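Local coordinates for pirin family protein (Acinetobacter baumannii, PDB 6D0P) that probably acts as a metal-dependent quercetin 2,3-dioxygenase of the pirin family, with an iron cofactor expected and manganese bound in the crystal, at residues L122-Q127 / D245-V250; E261-F266 / E276-F281. One frame throughout, in Å; residues are numbered along the deposited sequence.

Overall arrangement
The two contacts are in series along the chain and lie on opposite sides of its centre, with centres about 29 Å apart. Contact 1 is the inner one: strand 121-131, from the N-terminal pirin region, faces strand 245-253 of the C-terminal cupin region, so it bridges the two halves of the molecule. Contact 2 lies farther out, where a short hairpin meets helix 271-282; both segments come from the C-terminal region of the sequence, but they pack against the N-terminal cupin near its manganese site. The buried contact 1 combines a salt bridge and a water with one apolar pair, whereas the partly exposed contact 2 is entirely apolar and aromatic.

Contact 1 of 2, residues L122-Q127 / D245-V250; sequences LFEMVQ and DTKFLV
The flat group here is the carboxylate of Glu-124, which Lys-247 approaches close to its plane: NZ meets OE2 at 2.9 Å on the syn side, 20° out of the carboxylate plane. This salt bridge joins the two halves of the bicupin pirin fold: strand 121-131 comes from the N-terminal pirin region and strand 245-253 from the C-terminal cupin region, and their sheets meet at the interface. The touching parts of the strands run within 17° of each other, packed through side chains without shared backbone bonds; the nearest CA atoms, of Val-126 and Leu-249, are 9.9 Å apart. Glu-124 and Lys-247, both extended beyond CG, reach toward each other from opposite directions. Both charges have further partners: Tyr-46 OH bonds to OE2, Gln-77 NE2 to OE1, and Glu-212 forms a second salt bridge with Lys-247. Such a network satisfies the buried carboxylate and would probably favour its charged form. Farther along the strands the contact turns apolar, as Val-126 CG2 lies 4.4 Å from Leu-249 CD1. A water donates a notably short bond to Glu-124 OE1, 2.5 Å from its oxygen, and accepts a weak one from Lys-247 NZ at 3.5 Å.

Contact 2 of 2, residues E261-F266 / E276-F281; sequences EGYGPF and EAINDF
Phe-266 lies against helix 271-282 with Ala-277 CB over one face of its ring, a CH-pi contact in which the methyl carbon is 3.9 Å from the ring centroid and 12° off the normal. CG of Phe-266 is anti to the carbonyl carbon (chi1 -51°), which directs the ring toward the helix, and chi2 (-58°) turns its face to Ala-277 CB. At the edge of the same ring, near its plane, Phe-281 CB touches Phe-266 CZ at 3.9 Å. The two phenylalanine side chains cross at about a right angle, and it is the methylene of Phe-281 that makes this contact.

The aliphatic contacts centre on Ile-278. Its CD1 approaches Tyr-263 CE2 obliquely at 3.8 Å, while CG1 lies 4.4 Å from Phe-266 CE2, so the isoleucine serves both aromatic rings.

Backbone bonds shape the hairpin that presents these rings. A type II' turn from Tyr-263 to Phe-266 is closed by Phe-266 N to Tyr-263 O at 2.9 Å; Tyr-263 N to Phe-266 O, also 2.9 Å, completes the hydrogen-bonded pair of the two-residue hairpin.

Pro-65, between the manganese ligands His-64 and His-66, touches both Phe-266 and Phe-281, which places this packing beside the metal site of the N-terminal cupin. Between the two segments no hydrogen bond forms, so their hold is largely nondirectional, and the fit of Ala-277, Ile-278 and Phe-281 against the two rings probably sets how the helix seats beside the hairpin.

Contact 1 of 2, residues L122-Q127 / D245-V250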
loop_
_atom_site.group_PDB
_atom_site.type_symbol
_atom_site.label_atom_id
_atom_site.label_comp_id
_atom_site.label_asym_id
_atom_site.label_seq_id
_atom_site.Cartn_x
_atom_site.Cartn_y
_atom_site.Cartn_z
ATOM N N LEU A 122 0.764 -16.973 11.518
ATOM C CA LEU A 122 1.557 -15.990 10.793
ATOM C C LEU A 122 0.672 -14.812 10.388
ATOM O O LEU A 122 -0.467 -14.969 9.962
ATOM C CB LEU A 122 2.190 -16.618 9.544
ATOM C CG LEU A 122 3.214 -17.724 9.787
ATOM C CD1 LEU A 122 3.619 -18.389 8.479
ATOM C CD2 LEU A 122 4.432 -17.182 10.517
ATOM N N PHE A 123 1.251 -13.642 10.511
ATOM C CA PHE A 123 0.625 -12.405 10.147
ATOM C C PHE A 123 1.446 -11.808 9.008
ATOM O O PHE A 123 2.665 -11.726 9.121
ATOM C CB PHE A 123 0.591 -11.467 11.356
ATOM C CG PHE A 123 -0.092 -10.149 11.113
ATOM C CD1 PHE A 123 -1.478 -10.055 11.129
ATOM C CD2 PHE A 123 0.644 -9.001 10.889
ATOM C CE1 PHE A 123 -2.116 -8.843 10.930
ATOM C CE2 PHE A 123 0.008 -7.786 10.692
ATOM C CZ PHE A 123 -1.370 -7.707 10.705
ATOM N N GLU A 124 0.799 -11.395 7.932
ATOM C CA GLU A 124 1.510 -10.805 6.807
ATOM C C GLU A 124 0.575 -9.793 6.156
ATOM O O GLU A 124 -0.571 -10.128 5.852
ATOM C CB GLU A 124 1.939 -11.886 5.807
ATOM C CG GLU A 124 2.729 -11.338 4.613
ATOM C CD GLU A 124 3.027 -12.362 3.524
ATOM O OE1 GLU A 124 2.334 -13.420 3.507
ATOM O OE2 GLU A 124 3.941 -12.089 2.677
HETATM N N MSE A 125 1.054 -8.568 5.966
HETATM C CA MSE A 125 0.233 -7.533 5.348
HETATM C C MSE A 125 1.083 -6.462 4.758
HETATM O O MSE A 125 2.274 -6.411 5.007
HETATM C CB MSE A 125 -0.768 -6.934 6.357
HETATM C CG MSE A 125 -0.150 -6.095 7.461
HETATM SE SE MSE A 125 -1.432 -4.737 8.159
HETATM C CE MSE A 125 -0.335 -3.238 7.524
ATOM N N VAL A 126 0.459 -5.633 3.930
ATOM C CA VAL A 126 1.077 -4.435 3.361
ATOM C C VAL A 126 0.170 -3.240 3.685
ATOM O O VAL A 126 -1.096 -3.363 3.604
ATOM C CB VAL A 126 1.281 -4.545 1.834
ATOM C CG1 VAL A 126 1.433 -3.174 1.179
ATOM C CG2 VAL A 126 2.477 -5.423 1.507
ATOM N N GLN A 127 0.777 -2.142 4.115
ATOM C CA GLN A 127 0.062 -0.866 4.210
ATOM C C GLN A 127 0.753 0.135 3.273
ATOM O O GLN A 127 1.976 0.365 3.349
ATOM C CB GLN A 127 -0.088 -0.301 5.629
ATOM C CG GLN A 127 -0.910 1.003 5.618
ATOM C CD GLN A 127 -1.436 1.467 6.960
ATOM O OE1 GLN A 127 -0.989 2.493 7.497
ATOM N NE2 GLN A 127 -2.384 0.708 7.517
ATOM N N ASP A 245 9.606 -18.303 -6.972
ATOM C CA ASP A 245 8.213 -17.861 -6.756
ATOM C C ASP A 245 8.277 -16.486 -6.080
ATOM O O ASP A 245 8.977 -16.342 -5.052
ATOM C CB ASP A 245 7.442 -18.820 -5.848
ATOM C CG ASP A 245 7.019 -20.115 -6.521
ATOM O OD1 ASP A 245 7.381 -20.327 -7.701
ATOM O OD2 ASP A 245 6.322 -20.896 -5.855
ATOM N N THR A 246 7.584 -15.492 -6.637
ATOM C CA THR A 246 7.732 -14.115 -6.176
ATOM C C THR A 246 6.375 -13.468 -5.867
ATOM O O THR A 246 5.473 -13.531 -6.685
ATOM C CB THR A 246 8.460 -13.304 -7.263
ATOM O OG1 THR A 246 9.755 -13.868 -7.495
ATOM C CG2 THR A 246 8.579 -11.838 -6.928
ATOM N N LYS A 247 6.258 -12.848 -4.695
ATOM C CA LYS A 247 5.129 -12.039 -4.337
ATOM C C LYS A 247 5.503 -10.587 -4.664
ATOM O O LYS A 247 6.562 -10.092 -4.196
ATOM C CB LYS A 247 4.774 -12.103 -2.844
ATOM C CG LYS A 247 4.458 -13.472 -2.255
ATOM C CD LYS A 247 4.536 -13.427 -0.717
ATOM C CE LYS A 247 4.578 -14.769 -0.009
ATOM N NZ LYS A 247 4.783 -14.594 1.460
ATOM N N PHE A 248 4.677 -9.930 -5.463
ATOM C CA PHE A 248 5.013 -8.577 -5.931
ATOM C C PHE A 248 3.814 -7.627 -5.869
ATOM O O PHE A 248 2.655 -8.026 -5.687
ATOM C CB PHE A 248 5.472 -8.628 -7.401
ATOM C CG PHE A 248 4.361 -8.938 -8.372
ATOM C CD1 PHE A 248 3.565 -7.929 -8.905
ATOM C CD2 PHE A 248 4.086 -10.239 -8.743
ATOM C CE1 PHE A 248 2.497 -8.221 -9.741
ATOM C CE2 PHE A 248 3.040 -10.528 -9.612
ATOM C CZ PHE A 248 2.238 -9.524 -10.108
ATOM N N LEU A 249 4.151 -6.350 -5.978
ATOM C CA LEU A 249 3.188 -5.306 -6.261
ATOM C C LEU A 249 3.747 -4.456 -7.389
ATOM O O LEU A 249 4.990 -4.291 -7.526
ATOM C CB LEU A 249 2.892 -4.395 -5.071
ATOM C CG LEU A 249 2.138 -5.060 -3.941
ATOM C CD1 LEU A 249 3.089 -5.377 -2.824
ATOM C CD2 LEU A 249 1.013 -4.172 -3.450
ATOM N N VAL A 250 2.859 -4.003 -8.230
ATOM C CA VAL A 250 3.219 -2.994 -9.217
ATOM C C VAL A 250 2.348 -1.767 -8.911
ATOM O O VAL A 250 1.122 -1.872 -8.856
ATOM C CB VAL A 250 3.037 -3.495 -10.652
ATOM C CG1 VAL A 250 3.212 -2.385 -11.675
ATOM C CG2 VAL A 250 3.967 -4.654 -10.949
HETATM O O HOH W 1 1.333 -14.757 1.600
#

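Contact 2 of 2, residues E261-F266 / E276-F281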
loop_
_atom_site.group_PDB
_atom_site.type_symbol
_atom_site.label_atom_id
_atom_site.label_comp_id
_atom_site.label_asym_id
_atom_site.label_seq_id
_atom_site.Cartn_x
_atom_site.Cartn_y
_atom_site.Cartn_z
ATOM N N GLU A 261 4.031 18.357 1.893
ATOM C CA GLU A 261 4.449 18.783 3.219
ATOM C C GLU A 261 3.868 17.765 4.204
ATOM O O GLU A 261 2.633 17.708 4.403
ATOM C CB GLU A 261 3.994 20.214 3.513
ATOM C CG GLU A 261 4.461 21.234 2.485
ATOM C CD GLU A 261 5.900 21.704 2.622
ATOM O OE1 GLU A 261 6.434 21.648 3.746
ATOM O OE2 GLU A 261 6.476 22.142 1.600
ATOM N N GLY A 262 4.742 16.929 4.766
ATOM C CA GLY A 262 4.307 15.881 5.666
ATOM C C GLY A 262 4.840 16.052 7.070
ATOM O O GLY A 262 5.881 16.652 7.292
ATOM N N TYR A 263 4.087 15.517 8.008
ATOM C CA TYR A 263 4.461 15.518 9.408
ATOM C C TYR A 263 3.709 14.373 10.077
ATOM O O TYR A 263 2.472 14.405 10.139
ATOM C CB TYR A 263 4.127 16.859 10.056
ATOM C CG TYR A 263 4.465 16.936 11.519
ATOM C CD1 TYR A 263 5.775 17.107 11.936
ATOM C CD2 TYR A 263 3.483 16.814 12.486
ATOM C CE1 TYR A 263 6.101 17.175 13.279
ATOM C CE2 TYR A 263 3.789 16.886 13.835
ATOM C CZ TYR A 263 5.104 17.062 14.231
ATOM O OH TYR A 263 5.417 17.134 15.556
ATOM N N GLY A 264 4.434 13.357 10.524
ATOM C CA GLY A 264 3.794 12.210 11.186
ATOM C C GLY A 264 2.685 11.562 10.366
ATOM O O GLY A 264 2.918 11.052 9.277
ATOM N N PRO A 265 1.453 11.594 10.863
ATOM C CA PRO A 265 0.406 10.994 10.035
ATOM C C PRO A 265 -0.415 12.014 9.226
ATOM O O PRO A 265 -1.550 11.722 8.811
ATOM C CB PRO A 265 -0.407 10.268 11.099
ATOM C CG PRO A 265 -0.408 11.236 12.247
ATOM C CD PRO A 265 0.940 11.924 12.189
ATOM N N PHE A 266 0.150 13.191 8.998
ATOM C CA PHE A 266 -0.505 14.199 8.186
ATOM C C PHE A 266 0.329 14.445 6.922
ATOM O O PHE A 266 1.547 14.567 7.012
ATOM C CB PHE A 266 -0.631 15.516 8.937
ATOM C CG PHE A 266 -1.231 15.418 10.317
ATOM C CD1 PHE A 266 -2.491 14.886 10.497
ATOM C CD2 PHE A 266 -0.570 15.954 11.411
ATOM C CE1 PHE A 266 -3.066 14.842 11.756
ATOM C CE2 PHE A 266 -1.143 15.895 12.673
ATOM C CZ PHE A 266 -2.395 15.358 12.836
ATOM N N GLU A 276 -2.287 23.740 10.765
ATOM C CA GLU A 276 -3.741 23.618 11.025
ATOM C C GLU A 276 -4.076 22.183 11.470
ATOM O O GLU A 276 -4.871 21.986 12.388
ATOM C CB GLU A 276 -4.554 23.990 9.783
ATOM C CG GLU A 276 -4.469 25.464 9.426
ATOM C CD GLU A 276 -5.222 25.858 8.161
ATOM O OE1 GLU A 276 -5.956 26.879 8.215
ATOM O OE2 GLU A 276 -5.068 25.156 7.110
ATOM N N ALA A 277 -3.475 21.183 10.829
ATOM C CA ALA A 277 -3.710 19.781 11.208
ATOM C C ALA A 277 -3.243 19.530 12.649
ATOM O O ALA A 277 -3.940 18.913 13.426
ATOM C CB ALA A 277 -3.006 18.849 10.253
ATOM N N ILE A 278 -2.036 19.975 12.966
ATOM C CA ILE A 278 -1.477 19.846 14.309
ATOM C C ILE A 278 -2.413 20.496 15.330
ATOM O O ILE A 278 -2.719 19.892 16.374
ATOM C CB ILE A 278 -0.079 20.492 14.374
ATOM C CG1 ILE A 278 0.939 19.671 13.591
ATOM C CG2 ILE A 278 0.354 20.707 15.819
ATOM C CD1 ILE A 278 2.266 20.369 13.411
ATOM N N ASN A 279 -2.846 21.717 15.039
ATOM C CA ASN A 279 -3.715 22.471 15.964
ATOM C C ASN A 279 -5.063 21.751 16.139
ATOM O O ASN A 279 -5.533 21.612 17.271
ATOM C CB ASN A 279 -3.849 23.933 15.536
ATOM C CG ASN A 279 -2.555 24.691 15.747
ATOM O OD1 ASN A 279 -1.680 24.229 16.474
ATOM N ND2 ASN A 279 -2.422 25.852 15.124
ATOM N N ASP A 280 -5.667 21.314 15.043
ATOM C CA ASP A 280 -6.949 20.600 15.078
ATOM C C ASP A 280 -6.822 19.335 15.940
ATOM O O ASP A 280 -7.671 19.066 16.810
ATOM C CB ASP A 280 -7.417 20.224 13.668
ATOM C CG ASP A 280 -7.920 21.391 12.831
ATOM O OD1 ASP A 280 -8.112 22.489 13.408
ATOM O OD2 ASP A 280 -8.098 21.206 11.594
ATOM N N PHE A 281 -5.747 18.588 15.752
ATOM C CA PHE A 281 -5.604 17.337 16.485
ATOM C C PHE A 281 -5.277 17.591 17.957
ATOM O O PHE A 281 -5.829 16.927 18.829
ATOM C CB PHE A 281 -4.532 16.445 15.866
ATOM C CG PHE A 281 -4.190 15.252 16.722
ATOM C CD1 PHE A 281 -5.088 14.202 16.865
ATOM C CD2 PHE A 281 -2.976 15.180 17.387
ATOM C CE1 PHE A 281 -4.788 13.115 17.671
ATOM C CE2 PHE A 281 -2.668 14.082 18.179
ATOM C CZ PHE A 281 -3.576 13.052 18.322
#